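Long-range contacts in exotoxin (Staphylococcus aureus subsp. aureus, PDB 3URY), which is a superantigen-like exotoxin of a two-domain OB-fold and beta-grasp architecture that probably acts on host immune defences: residues 24-29 / 60-65; 34-39 / 47-52; 85-90 / 120-125; 92-97 / 181-186; 104-109 / 145-150. All coordinates share one frame; numbering follows the deposited sequence.

In the fold
Contacts 1 and 2, with centres about 8 Å apart, share the OB-fold sheet, where strands 22-26 and 34-38 are neighbours; along the chain, contact 2 falls within the span of contact 1. Contact 3 follows both, its centre about 16 Å from that of contact 2, and links strand 81-88 of that sheet to residues 120-125 of the beta-grasp domain. The centre of contact 4 is about 9 Å from that of contact 3; the two touch, and their segments alternate along the chain. Contact 5, within the span of contact 4, shares strand 96-105 with it, yet their centres are about 32 Å apart. Contact 3 thus joins the two domains, while the others hold each together.

Contact 1. Residues 24-29 / 60-65; sequences GIILKK and GVHRNV
Gly24, Ile25 and Ile26 pair with His62, Val61 and Gly60 as a short antiparallel edge of a sheet, the two strand axes approaching to 4.7 Å. Gly24 and His62 exchange two backbone bonds: Gly24 N donates to His62 O at 2.7 Å and His62 N to Gly24 O at 2.6 Å. Ile26 and Gly60 repeat the pattern, and Gly60 N meets Ile26 O in the carbonyl plane, on a lone pair. Between these two hydrogen-bonded pairs Ile25 and Val61 form the non-hydrogen-bonded pair, where Ile25 CA comes within 3.4 Å of Gly60 O in a CA-H...O contact.

The side-chain contact is concentrated on the face of Ile26 and His62. A chi1 of -64° sets CG of His62 beside its own backbone N, and Ile26 CD1 comes obliquely onto the CD2 side of the imidazole, 3.7 Å from His62 CD2. The ring is held in its rotation by a hydrogen bond from NE2 to Gly58 O and by an edge-to-face meeting with Tyr57. On the same side Val65 CG2 reaches back to Gly24 N at 3.7 Å.

Strand 60-63 is an outermost strand of the OB-fold sheet, whereas strand 22-26 continues the pairing inward to strand 34-38. After strand 60-63 the chain turns a corner at Asn64, which with Val65 forms a G1 beta bulge facing Glu22, and runs on as strand 65-69.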
# COMPACT_ATOMS: atom_id res chain seq x y z
N GLY A 24 1.33 18.93 2.90
CA GLY A 24 0.89 18.30 4.14
C GLY A 24 0.97 19.29 5.32
O GLY A 24 1.96 20.04 5.43
N ILE A 25 -0.08 19.30 6.14
CA ILE A 25 -0.22 20.17 7.34
C ILE A 25 -0.48 19.36 8.61
O ILE A 25 -1.50 18.66 8.73
CB ILE A 25 -1.40 21.15 7.14
CG1 ILE A 25 -1.11 21.99 5.89
CG2 ILE A 25 -1.67 22.04 8.37
CD1 ILE A 25 -2.42 22.66 5.34
N ILE A 26 0.46 19.45 9.53
CA ILE A 26 0.40 18.74 10.81
C ILE A 26 0.12 19.73 11.95
O ILE A 26 0.89 20.68 12.19
CB ILE A 26 1.73 17.99 11.01
CG1 ILE A 26 1.82 16.91 9.95
CG2 ILE A 26 1.81 17.35 12.39
CD1 ILE A 26 3.11 16.08 10.01
N LEU A 27 -1.00 19.51 12.61
CA LEU A 27 -1.45 20.39 13.67
C LEU A 27 -1.01 19.80 15.00
O LEU A 27 -0.46 18.68 15.04
CB LEU A 27 -2.97 20.56 13.62
CG LEU A 27 -3.55 21.07 12.30
CD1 LEU A 27 -5.06 21.08 12.39
CD2 LEU A 27 -3.01 22.43 11.96
N LYS A 28 -1.32 20.50 16.09
CA LYS A 28 -0.87 19.99 17.39
C LYS A 28 -1.63 18.70 17.75
O LYS A 28 -2.82 18.59 17.44
CB LYS A 28 -0.95 21.03 18.49
CG LYS A 28 -2.32 21.34 19.05
CD LYS A 28 -2.11 22.03 20.41
CE LYS A 28 -3.35 22.13 21.28
NZ LYS A 28 -2.92 22.25 22.71
N LYS A 29 -0.94 17.75 18.38
CA LYS A 29 -1.51 16.43 18.78
C LYS A 29 -2.75 16.60 19.65
O LYS A 29 -2.80 17.46 20.51
CB LYS A 29 -0.44 15.61 19.51
CG LYS A 29 -0.72 14.17 19.85
CD LYS A 29 0.58 13.61 20.47
CE LYS A 29 0.67 12.09 20.58
NZ LYS A 29 -0.32 11.51 21.52
N GLY A 60 3.60 21.37 11.64
CA GLY A 60 3.79 22.33 10.56
C GLY A 60 3.46 21.88 9.14
O GLY A 60 2.70 20.94 8.93
N VAL A 61 4.13 22.52 8.21
CA VAL A 61 3.89 22.35 6.80
C VAL A 61 4.95 21.46 6.18
O VAL A 61 6.13 21.55 6.53
CB VAL A 61 3.90 23.73 6.07
CG1 VAL A 61 3.54 23.57 4.60
CG2 VAL A 61 2.93 24.76 6.73
N HIS A 62 4.53 20.59 5.27
CA HIS A 62 5.45 19.70 4.59
C HIS A 62 5.11 19.66 3.13
O HIS A 62 4.02 19.20 2.75
CB HIS A 62 5.38 18.30 5.19
CG HIS A 62 5.83 18.22 6.62
ND1 HIS A 62 7.12 18.10 6.97
CD2 HIS A 62 5.10 18.25 7.81
CE1 HIS A 62 7.23 18.06 8.31
NE2 HIS A 62 5.99 18.15 8.83
N ARG A 63 6.02 20.14 2.30
CA ARG A 63 5.72 20.25 0.82
C ARG A 63 6.32 19.10 0.02
O ARG A 63 7.10 18.32 0.56
CB ARG A 63 6.24 21.57 0.19
CG ARG A 63 5.54 22.74 0.82
CD ARG A 63 5.84 24.09 0.12
NE ARG A 63 4.89 24.99 0.69
CZ ARG A 63 3.75 25.39 0.13
NH1 ARG A 63 3.45 25.09 -1.13
NH2 ARG A 63 2.95 26.17 0.83
N ASN A 64 5.96 19.02 -1.26
CA ASN A 64 6.43 17.93 -2.11
C ASN A 64 6.11 16.62 -1.45
O ASN A 64 7.02 15.84 -1.21
CB ASN A 64 7.96 17.96 -2.31
CG ASN A 64 8.40 19.12 -3.15
OD1 ASN A 64 9.39 19.77 -2.84
ND2 ASN A 64 7.64 19.43 -4.18
N VAL A 65 4.86 16.43 -1.01
CA VAL A 65 4.53 15.12 -0.49
C VAL A 65 3.48 14.51 -1.41
O VAL A 65 2.66 15.22 -2.05
CB VAL A 65 4.11 15.13 1.01
CG1 VAL A 65 5.31 15.47 1.90
CG2 VAL A 65 2.97 16.07 1.26

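Contact 2. Residues 34-39 / 47-52; sequences RFMNVV and IALVGK
The beta hairpin of strands 34-38 and 45-49, part of the OB-fold sheet, brings Phe35 opposite Ala48 and Met36 opposite Ile47. Met36 and Ile47 are the hydrogen-bonded pair: Met36 N gives to Ile47 O at 2.8 Å, and Ile47 N returns the bond to Met36 O over the same length. Further along, Leu49 N donates to Arg34 O at 3.0 Å, while a water receives from Arg34 N and gives to Leu49 O, bridging the two strands.

Leu49 is the main apolar bridge on the face it shares with Arg34 and Met36. Its two methyls divide the work: CD1 lies over one face of the Arg34 guanidinium, 4.1 Å above the plane and displaced toward its rim, and CD2 meets Met36 CB at 4.1 Å. Ile47 joins this side too, its CG1 meeting Val38 CG2 at 4.3 Å. On the opposite face the Phe35 ring, its CG beside the backbone N (chi1 -57°), meets the Ala48 backbone obliquely, with Phe35 CD1 3.8 Å from Ala48 CA. Trp30 and Tyr76 meet the same ring.

Every touching residue is buried, so the charge of Arg34 has to be dealt with inside the fold. Its NH1 forms a salt bridge to Asp54 and its NH2 a hydrogen bond to Tyr57 O. The nitrogens NH1 and NH2 are thus engaged by oxygens, while one face of the group carries a leucine methyl.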
# COMPACT_ATOMS: atom_id res chain seq x y z
N ARG A 34 -0.65 11.19 15.71
CA ARG A 34 -0.66 12.45 15.00
C ARG A 34 -1.09 12.22 13.56
O ARG A 34 -1.02 11.10 13.10
CB ARG A 34 0.71 13.07 15.06
CG ARG A 34 1.12 13.37 16.48
CD ARG A 34 2.60 13.69 16.65
NE ARG A 34 3.09 14.73 15.75
CZ ARG A 34 4.01 14.57 14.80
NH1 ARG A 34 4.66 13.41 14.62
NH2 ARG A 34 4.33 15.62 14.06
N PHE A 35 -1.59 13.26 12.92
CA PHE A 35 -2.07 13.21 11.55
C PHE A 35 -1.49 14.28 10.64
O PHE A 35 -1.18 15.40 11.10
CB PHE A 35 -3.59 13.39 11.52
CG PHE A 35 -4.33 12.38 12.33
CD1 PHE A 35 -4.74 11.16 11.77
CD2 PHE A 35 -4.60 12.61 13.66
CE1 PHE A 35 -5.43 10.22 12.52
CE2 PHE A 35 -5.28 11.66 14.44
CZ PHE A 35 -5.68 10.46 13.88
N MET A 36 -1.33 13.92 9.36
CA MET A 36 -0.91 14.88 8.37
C MET A 36 -2.20 15.15 7.62
O MET A 36 -2.86 14.19 7.13
CB MET A 36 0.14 14.34 7.41
CG MET A 36 0.57 15.36 6.34
SD MET A 36 1.77 14.78 5.12
CE MET A 36 3.14 14.69 6.22
N ASN A 37 -2.59 16.42 7.58
CA ASN A 37 -3.74 16.84 6.80
C ASN A 37 -3.36 17.10 5.32
O ASN A 37 -2.36 17.75 5.05
CB ASN A 37 -4.37 18.11 7.41
CG ASN A 37 -4.99 17.86 8.79
OD1 ASN A 37 -6.14 17.44 8.86
ND2 ASN A 37 -4.24 18.17 9.89
N VAL A 38 -4.20 16.71 4.34
CA VAL A 38 -3.87 16.90 2.92
C VAL A 38 -5.21 17.36 2.33
O VAL A 38 -6.20 16.74 2.68
CB VAL A 38 -3.33 15.61 2.29
CG1 VAL A 38 -3.04 15.75 0.83
CG2 VAL A 38 -1.98 15.24 2.97
N VAL A 39 -5.17 18.41 1.54
CA VAL A 39 -6.39 19.03 1.00
C VAL A 39 -6.27 19.20 -0.51
O VAL A 39 -6.00 20.28 -1.04
CB VAL A 39 -6.67 20.37 1.74
CG1 VAL A 39 -7.99 20.96 1.30
CG2 VAL A 39 -6.67 20.14 3.25
N ILE A 47 -4.11 11.76 7.50
CA ILE A 47 -3.29 10.64 7.28
C ILE A 47 -2.52 10.31 8.56
O ILE A 47 -1.78 11.13 9.09
CB ILE A 47 -2.29 10.94 6.14
CG1 ILE A 47 -3.04 11.53 4.91
CG2 ILE A 47 -1.59 9.68 5.66
CD1 ILE A 47 -3.91 10.47 4.28
N ALA A 48 -2.80 9.16 9.12
CA ALA A 48 -2.12 8.78 10.37
C ALA A 48 -0.65 8.60 10.15
O ALA A 48 -0.21 8.05 9.12
CB ALA A 48 -2.70 7.49 10.95
N LEU A 49 0.12 9.15 11.09
CA LEU A 49 1.58 9.06 11.07
C LEU A 49 1.93 7.93 11.98
O LEU A 49 1.94 8.10 13.19
CB LEU A 49 2.16 10.36 11.59
CG LEU A 49 1.76 11.55 10.67
CD1 LEU A 49 2.15 12.83 11.35
CD2 LEU A 49 2.39 11.49 9.25
N VAL A 50 2.21 6.78 11.39
CA VAL A 50 2.53 5.53 12.11
C VAL A 50 3.94 5.15 11.75
O VAL A 50 4.50 5.72 10.86
CB VAL A 50 1.57 4.42 11.66
CG1 VAL A 50 0.19 4.74 12.20
CG2 VAL A 50 1.53 4.29 10.12
N GLY A 51 4.51 4.22 12.48
CA GLY A 51 5.83 3.75 12.18
C GLY A 51 6.85 4.86 12.13
O GLY A 51 6.87 5.73 13.00
N LYS A 52 7.68 4.83 11.09
CA LYS A 52 8.72 5.83 10.93
C LYS A 52 8.15 7.23 10.66
O LYS A 52 8.80 8.20 10.81
CB LYS A 52 9.62 5.42 9.75
CG LYS A 52 10.36 4.08 9.92
CD LYS A 52 11.21 3.78 8.68
CE LYS A 52 11.84 2.39 8.66
NZ LYS A 52 12.64 2.15 9.87
O HOH W 1 1.81 9.65 15.38

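Contact 3. Residues 85-90 / 120-125; sequences GITKSN and ITKEQI
The Asn90 carboxamide meets residues 121-123 with both its polar atoms. In its plane, ND2 donates to Thr121 O at 3.0 Å, arriving on a lone pair of that carbonyl; from above the plane, 45° out of it, Glu123 N gives a bond of 2.9 Å to Asn90 OD1. One side chain binds the backbone of a turn at two points, and the CG of Asn90, placed beside its own N (chi1 -73°), puts OD1 3.3 Å from Lys122 CA. The other carboxamide, that of Gln124, stretches across on an extended chain so that OE1 takes Lys88 N at 2.8 Å, the donor tilted from the carbonyl plane.

These bonds join the end of strand 81-88 of the OB-fold domain and the residues after it to strand 124-126 of the beta-grasp domain and the loop leading into it, making the contact part of the domain interface. Thr87 and Lys122 reach toward each other tip to tip, NZ donating to OG1 at 2.9 Å; two bends in the lysine chain, at chi3 and chi4, curl NZ back so that it also donates a hydrogen bond to Gln124 O at 3.0 Å, almost straight along the carbonyl bond. Asp66 forms a salt bridge to the same ammonium, and a water accepts from it. A second water links Ser89 O, at 2.9 Å, to Glu123 OE1, which also takes the N-H of Ser91.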
# COMPACT_ATOMS: atom_id res chain seq x y z
N GLY A 85 1.34 5.61 3.76
CA GLY A 85 1.32 5.87 2.33
C GLY A 85 1.90 7.18 1.86
O GLY A 85 1.70 7.58 0.69
N ILE A 86 2.67 7.84 2.74
CA ILE A 86 3.26 9.15 2.41
C ILE A 86 4.64 8.99 1.87
O ILE A 86 5.54 8.39 2.51
CB ILE A 86 3.34 10.05 3.68
CG1 ILE A 86 1.98 10.17 4.38
CG2 ILE A 86 3.88 11.43 3.36
CD1 ILE A 86 2.17 10.70 5.82
N THR A 87 4.86 9.60 0.72
CA THR A 87 6.20 9.54 0.11
C THR A 87 6.63 10.95 -0.35
O THR A 87 5.86 11.88 -0.45
CB THR A 87 6.20 8.68 -1.14
OG1 THR A 87 5.13 9.14 -1.95
CG2 THR A 87 6.01 7.16 -0.88
N LYS A 88 7.90 11.08 -0.67
CA LYS A 88 8.38 12.31 -1.19
C LYS A 88 8.02 12.31 -2.68
O LYS A 88 8.09 11.27 -3.37
CB LYS A 88 9.91 12.38 -1.07
CG LYS A 88 10.43 13.81 -1.35
CD LYS A 88 11.97 13.81 -1.48
CE LYS A 88 12.58 12.77 -0.57
NZ LYS A 88 14.07 12.79 -0.67
N SER A 89 7.67 13.49 -3.18
CA SER A 89 7.29 13.64 -4.58
C SER A 89 8.53 13.40 -5.44
O SER A 89 9.66 13.47 -4.95
CB SER A 89 6.73 15.07 -4.82
OG SER A 89 5.66 15.33 -3.93
N ASN A 90 8.30 13.13 -6.73
CA ASN A 90 9.40 12.88 -7.67
C ASN A 90 10.32 14.07 -7.84
O ASN A 90 9.89 15.19 -7.73
CB ASN A 90 8.82 12.54 -9.05
CG ASN A 90 8.18 11.14 -9.13
OD1 ASN A 90 8.15 10.37 -8.19
ND2 ASN A 90 7.67 10.84 -10.30
N ILE A 120 5.64 1.55 -12.59
CA ILE A 120 6.15 2.38 -11.55
C ILE A 120 6.44 3.75 -12.15
O ILE A 120 7.28 3.89 -13.09
CB ILE A 120 7.42 1.77 -10.96
CG1 ILE A 120 7.06 0.43 -10.31
CG2 ILE A 120 8.04 2.70 -9.95
CD1 ILE A 120 8.28 -0.44 -10.05
N THR A 121 5.77 4.76 -11.60
CA THR A 121 5.95 6.13 -12.05
C THR A 121 6.41 7.05 -10.94
O THR A 121 6.46 8.28 -11.16
CB THR A 121 4.68 6.73 -12.70
OG1 THR A 121 3.59 6.59 -11.80
CG2 THR A 121 4.36 6.04 -14.02
N LYS A 122 6.81 6.47 -9.80
CA LYS A 122 7.25 7.21 -8.62
C LYS A 122 8.65 6.82 -8.14
O LYS A 122 8.98 5.65 -8.04
CB LYS A 122 6.25 6.99 -7.48
CG LYS A 122 5.02 7.92 -7.66
CD LYS A 122 3.99 7.87 -6.54
CE LYS A 122 4.55 7.94 -5.12
NZ LYS A 122 5.43 9.09 -4.81
N GLU A 123 9.48 7.82 -7.89
CA GLU A 123 10.84 7.59 -7.35
C GLU A 123 10.81 6.90 -6.02
O GLU A 123 11.64 6.09 -5.68
CB GLU A 123 11.53 8.91 -7.08
CG GLU A 123 12.55 9.34 -8.08
CD GLU A 123 13.29 10.58 -7.61
OE1 GLU A 123 12.64 11.54 -7.19
OE2 GLU A 123 14.53 10.56 -7.64
N GLN A 124 9.86 7.30 -5.18
CA GLN A 124 9.73 6.70 -3.86
C GLN A 124 8.31 6.21 -3.74
O GLN A 124 7.40 6.99 -4.05
CB GLN A 124 10.02 7.72 -2.80
CG GLN A 124 10.20 7.14 -1.39
CD GLN A 124 10.58 8.19 -0.40
OE1 GLN A 124 9.75 9.02 -0.04
NE2 GLN A 124 11.81 8.11 0.13
N ILE A 125 8.15 4.93 -3.38
CA ILE A 125 6.86 4.27 -3.25
C ILE A 125 6.70 3.61 -1.88
O ILE A 125 7.66 3.14 -1.30
CB ILE A 125 6.54 3.18 -4.33
CG1 ILE A 125 6.54 3.73 -5.73
CG2 ILE A 125 5.09 2.69 -4.28
CD1 ILE A 125 5.58 2.91 -6.61
O HOH W 2 8.02 9.74 -5.77
O HOH W 3 11.52 11.35 -4.45

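Contact 4. Residues 92-97 / 181-186; sequences KKVDHK and DGTNID
The His96 imidazole meets the backbone of residues 182-185, and three carbonyl oxygens approach it from three directions. Ile185 O lies in the ring plane and takes the N-H of NE2 at 2.7 Å, with the N-H...O angle at 178°. Thr183 O sits over one face, 3.9 Å above the plane and displaced toward the rim. Gly182 O comes in obliquely to CD2, at 3.3 Å. The ring gains this position because CG stands opposite the backbone N across CA-CB (chi1 -177°), which brings it to residues 182-185. Val94, two residues earlier and also directed toward this segment, brings CG1 to within 4.5 Å of Thr183 OG1, a looser approach.

Residues 182-184 form a 3-10 turn that leads into strand 185-192, a parallel neighbour of strand 96-105 in the sheet of the beta-grasp domain. The histidine thus bridges two adjacent strands at their beginnings, while its own backbone pairs with Ile120 of strand 111-120 on the other side.

The nearly linear, in-plane bond would help to fix the ring's rotation. NE2 carries the hydrogen here; the nearby carbonyl oxygens are consistent with that, while the charge of the ring is not settled.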
# COMPACT_ATOMS: atom_id res chain seq x y z
N LYS A 92 12.24 13.93 -10.56
CA LYS A 92 12.34 13.82 -12.00
C LYS A 92 11.39 12.76 -12.57
O LYS A 92 10.69 12.05 -11.82
CB LYS A 92 13.77 13.40 -12.33
CG LYS A 92 14.22 12.13 -11.61
CD LYS A 92 15.57 11.68 -12.17
CE LYS A 92 16.10 10.48 -11.43
NZ LYS A 92 15.01 9.47 -11.40
N LYS A 93 11.39 12.65 -13.89
CA LYS A 93 10.56 11.69 -14.58
C LYS A 93 10.95 10.28 -14.20
O LYS A 93 12.13 9.99 -14.06
CB LYS A 93 10.74 11.83 -16.09
CG LYS A 93 10.29 13.18 -16.60
CD LYS A 93 10.63 13.38 -18.05
CE LYS A 93 10.11 14.72 -18.50
NZ LYS A 93 10.42 14.95 -19.90
N VAL A 94 9.95 9.43 -14.01
CA VAL A 94 10.17 8.04 -13.70
C VAL A 94 9.21 7.24 -14.55
O VAL A 94 8.01 7.49 -14.60
CB VAL A 94 9.92 7.72 -12.23
CG1 VAL A 94 9.96 6.22 -11.99
CG2 VAL A 94 10.88 8.45 -11.33
N ASP A 95 9.77 6.27 -15.24
CA ASP A 95 9.03 5.39 -16.11
C ASP A 95 9.74 4.05 -16.07
O ASP A 95 10.63 3.79 -16.89
CB ASP A 95 9.04 5.95 -17.53
CG ASP A 95 8.14 5.18 -18.44
OD1 ASP A 95 7.45 4.25 -17.96
OD2 ASP A 95 8.14 5.49 -19.65
N HIS A 96 9.34 3.24 -15.10
CA HIS A 96 9.90 1.93 -14.79
C HIS A 96 8.80 0.92 -14.68
O HIS A 96 7.68 1.25 -14.38
CB HIS A 96 10.65 2.02 -13.45
CG HIS A 96 11.35 0.74 -13.02
ND1 HIS A 96 12.32 0.16 -13.76
CD2 HIS A 96 11.30 0.03 -11.82
CE1 HIS A 96 12.80 -0.93 -13.11
NE2 HIS A 96 12.18 -1.00 -11.91
N LYS A 97 9.12 -0.34 -14.94
CA LYS A 97 8.14 -1.43 -14.85
C LYS A 97 8.80 -2.53 -14.04
O LYS A 97 10.02 -2.54 -13.94
CB LYS A 97 7.82 -1.91 -16.25
CG LYS A 97 6.83 -1.01 -16.98
CD LYS A 97 6.93 -1.11 -18.51
CE LYS A 97 8.09 -0.28 -19.08
NZ LYS A 97 7.99 1.19 -18.76
N ASP A 181 12.78 2.85 -2.83
CA ASP A 181 13.13 3.47 -4.09
C ASP A 181 12.43 2.69 -5.28
O ASP A 181 12.79 1.56 -5.65
CB ASP A 181 14.63 3.47 -4.19
CG ASP A 181 15.13 4.12 -5.43
OD1 ASP A 181 16.31 4.51 -5.41
OD2 ASP A 181 14.35 4.27 -6.40
N GLY A 182 11.35 3.23 -5.82
CA GLY A 182 10.63 2.52 -6.92
C GLY A 182 11.59 2.03 -8.05
O GLY A 182 11.45 0.94 -8.61
N THR A 183 12.51 2.88 -8.42
CA THR A 183 13.52 2.58 -9.42
C THR A 183 14.35 1.37 -9.05
O THR A 183 15.07 0.82 -9.91
CB THR A 183 14.52 3.78 -9.61
OG1 THR A 183 13.86 4.76 -10.40
CG2 THR A 183 15.77 3.38 -10.30
N ASN A 184 14.29 0.93 -7.79
CA ASN A 184 15.12 -0.24 -7.39
C ASN A 184 14.42 -1.56 -7.27
O ASN A 184 15.01 -2.59 -6.96
CB ASN A 184 16.02 0.09 -6.24
CG ASN A 184 17.09 1.08 -6.64
OD1 ASN A 184 16.91 1.84 -7.60
ND2 ASN A 184 18.23 1.03 -5.97
N ILE A 185 13.18 -1.55 -7.66
CA ILE A 185 12.42 -2.74 -7.67
C ILE A 185 12.75 -3.46 -8.96
O ILE A 185 12.64 -2.89 -10.05
CB ILE A 185 10.94 -2.43 -7.68
CG1 ILE A 185 10.56 -1.64 -6.42
CG2 ILE A 185 10.14 -3.71 -7.81
CD1 ILE A 185 9.15 -1.11 -6.50
N ASP A 186 13.18 -4.72 -8.81
CA ASP A 186 13.57 -5.61 -9.91
C ASP A 186 12.38 -6.40 -10.46
O ASP A 186 12.03 -6.28 -11.63
CB ASP A 186 14.63 -6.60 -9.41
CG ASP A 186 15.45 -7.20 -10.57
OD1 ASP A 186 14.98 -7.05 -11.72
OD2 ASP A 186 16.54 -7.79 -10.35

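Contact 5. Residues 104-109 / 145-150; sequences KEDNKG and YGNVGS
Val148 turns its two methyls toward residues 104-107 through a chi1 of -76°, which sets CG1 beside its own N, while Lys104 lets its chain leave opposite the backbone N and then bend at chi3 (76°), bringing its amine to the level of Asn147. In the beta-grasp domain this is where the turn between strands 96-105 and 111-120 meets the loop that runs from helix 127-142 to strand 151-157, so a hairpin end and a helix-to-strand connection are packed together at the surface.

Val148 carries the apolar part. Its CG1 stands over the backbone of the hairpin turn, 3.8 Å from Glu105 O and equally 3.8 Å from Asn107 N, and its CG2 lies 4.2 Å from Lys104 CD. The methyl thereby covers a carbonyl oxygen and an amide nitrogen that find no polar partner anywhere in the model, probably at some energetic cost. The valine backbone itself is engaged within its own loop, where Tyr145 N donates to Val148 O at 2.8 Å.

Asn147 lies beside the turn and Lys104, its side chain crossing that of Asn107 at about a right angle and that of Asp106 at a slant. The amine of Lys104 has its clear partner elsewhere, in Asn142 O at the end of helix 127-142, so the lysine ties strand 96-105 to that helix as it passes the loop. Nearby, Asn107 OD1 approaches Asn147 CB to 4.1 Å.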
# COMPACT_ATOMS: atom_id res chain seq x y z
N LYS A 104 -0.53 -19.93 -8.16
CA LYS A 104 -1.67 -20.17 -7.29
C LYS A 104 -2.01 -21.66 -7.15
O LYS A 104 -2.03 -22.38 -8.14
CB LYS A 104 -2.92 -19.43 -7.78
CG LYS A 104 -4.11 -19.82 -6.93
CD LYS A 104 -5.36 -18.96 -6.99
CE LYS A 104 -6.27 -19.10 -8.19
NZ LYS A 104 -7.61 -18.64 -7.67
N GLU A 105 -2.24 -22.11 -5.92
CA GLU A 105 -2.66 -23.48 -5.67
C GLU A 105 -3.95 -23.52 -4.89
O GLU A 105 -4.01 -23.01 -3.81
CB GLU A 105 -1.59 -24.29 -4.91
CG GLU A 105 -1.98 -25.77 -4.77
CD GLU A 105 -0.98 -26.66 -4.02
OE1 GLU A 105 0.23 -26.36 -3.96
OE2 GLU A 105 -1.41 -27.72 -3.51
N ASP A 106 -4.96 -24.14 -5.46
CA ASP A 106 -6.26 -24.40 -4.84
C ASP A 106 -6.22 -25.24 -3.61
O ASP A 106 -5.22 -25.82 -3.27
CB ASP A 106 -7.11 -25.25 -5.77
CG ASP A 106 -7.86 -24.45 -6.73
OD1 ASP A 106 -7.64 -23.24 -6.72
OD2 ASP A 106 -8.64 -25.01 -7.48
N ASN A 107 -7.38 -25.34 -2.98
CA ASN A 107 -7.68 -26.34 -1.96
C ASN A 107 -7.87 -27.71 -2.68
O ASN A 107 -7.78 -28.78 -2.05
CB ASN A 107 -8.91 -25.91 -1.13
CG ASN A 107 -10.00 -25.23 -1.98
OD1 ASN A 107 -9.73 -24.67 -3.05
ND2 ASN A 107 -11.23 -25.24 -1.47
N LYS A 108 -8.14 -27.68 -3.99
CA LYS A 108 -8.27 -28.90 -4.83
C LYS A 108 -6.89 -29.45 -5.21
O LYS A 108 -6.75 -30.60 -5.57
CB LYS A 108 -8.93 -28.59 -6.18
CG LYS A 108 -10.26 -27.84 -6.15
CD LYS A 108 -11.44 -28.64 -5.66
CE LYS A 108 -12.68 -27.74 -5.63
NZ LYS A 108 -13.95 -28.49 -5.36
N GLY A 109 -5.87 -28.60 -5.16
CA GLY A 109 -4.52 -28.99 -5.58
C GLY A 109 -4.21 -28.51 -7.01
O GLY A 109 -3.13 -28.78 -7.53
N TYR A 145 -8.50 -14.59 -1.87
CA TYR A 145 -9.52 -14.49 -0.82
C TYR A 145 -10.89 -15.00 -1.28
O TYR A 145 -11.91 -14.57 -0.77
CB TYR A 145 -9.63 -13.06 -0.22
CG TYR A 145 -8.31 -12.55 0.27
CD1 TYR A 145 -7.51 -13.34 1.07
CD2 TYR A 145 -7.85 -11.26 -0.05
CE1 TYR A 145 -6.29 -12.89 1.50
CE2 TYR A 145 -6.64 -10.80 0.41
CZ TYR A 145 -5.85 -11.62 1.17
OH TYR A 145 -4.60 -11.23 1.62
N GLY A 146 -10.91 -15.91 -2.24
CA GLY A 146 -12.19 -16.47 -2.70
C GLY A 146 -12.18 -17.90 -2.19
O GLY A 146 -12.88 -18.27 -1.22
N ASN A 147 -11.32 -18.68 -2.84
CA ASN A 147 -11.10 -20.09 -2.57
C ASN A 147 -9.94 -20.26 -1.57
O ASN A 147 -10.02 -21.09 -0.67
CB ASN A 147 -10.81 -20.82 -3.92
CG ASN A 147 -9.88 -19.99 -4.86
OD1 ASN A 147 -9.41 -18.89 -4.49
ND2 ASN A 147 -9.63 -20.50 -6.09
N VAL A 148 -8.87 -19.48 -1.74
CA VAL A 148 -7.67 -19.52 -0.88
C VAL A 148 -7.21 -18.09 -0.53
O VAL A 148 -7.48 -17.12 -1.24
CB VAL A 148 -6.52 -20.30 -1.55
CG1 VAL A 148 -6.75 -21.84 -1.51
CG2 VAL A 148 -6.39 -19.82 -2.97
N GLY A 149 -6.57 -17.94 0.61
CA GLY A 149 -6.16 -16.65 1.08
C GLY A 149 -4.94 -16.63 1.97
O GLY A 149 -4.92 -15.93 3.00
N SER A 150 -3.90 -17.36 1.56
CA SER A 150 -2.68 -17.36 2.31
C SER A 150 -1.56 -17.33 1.30
O SER A 150 -1.80 -17.40 0.12
CB SER A 150 -2.60 -18.53 3.31
OG SER A 150 -2.52 -19.75 2.63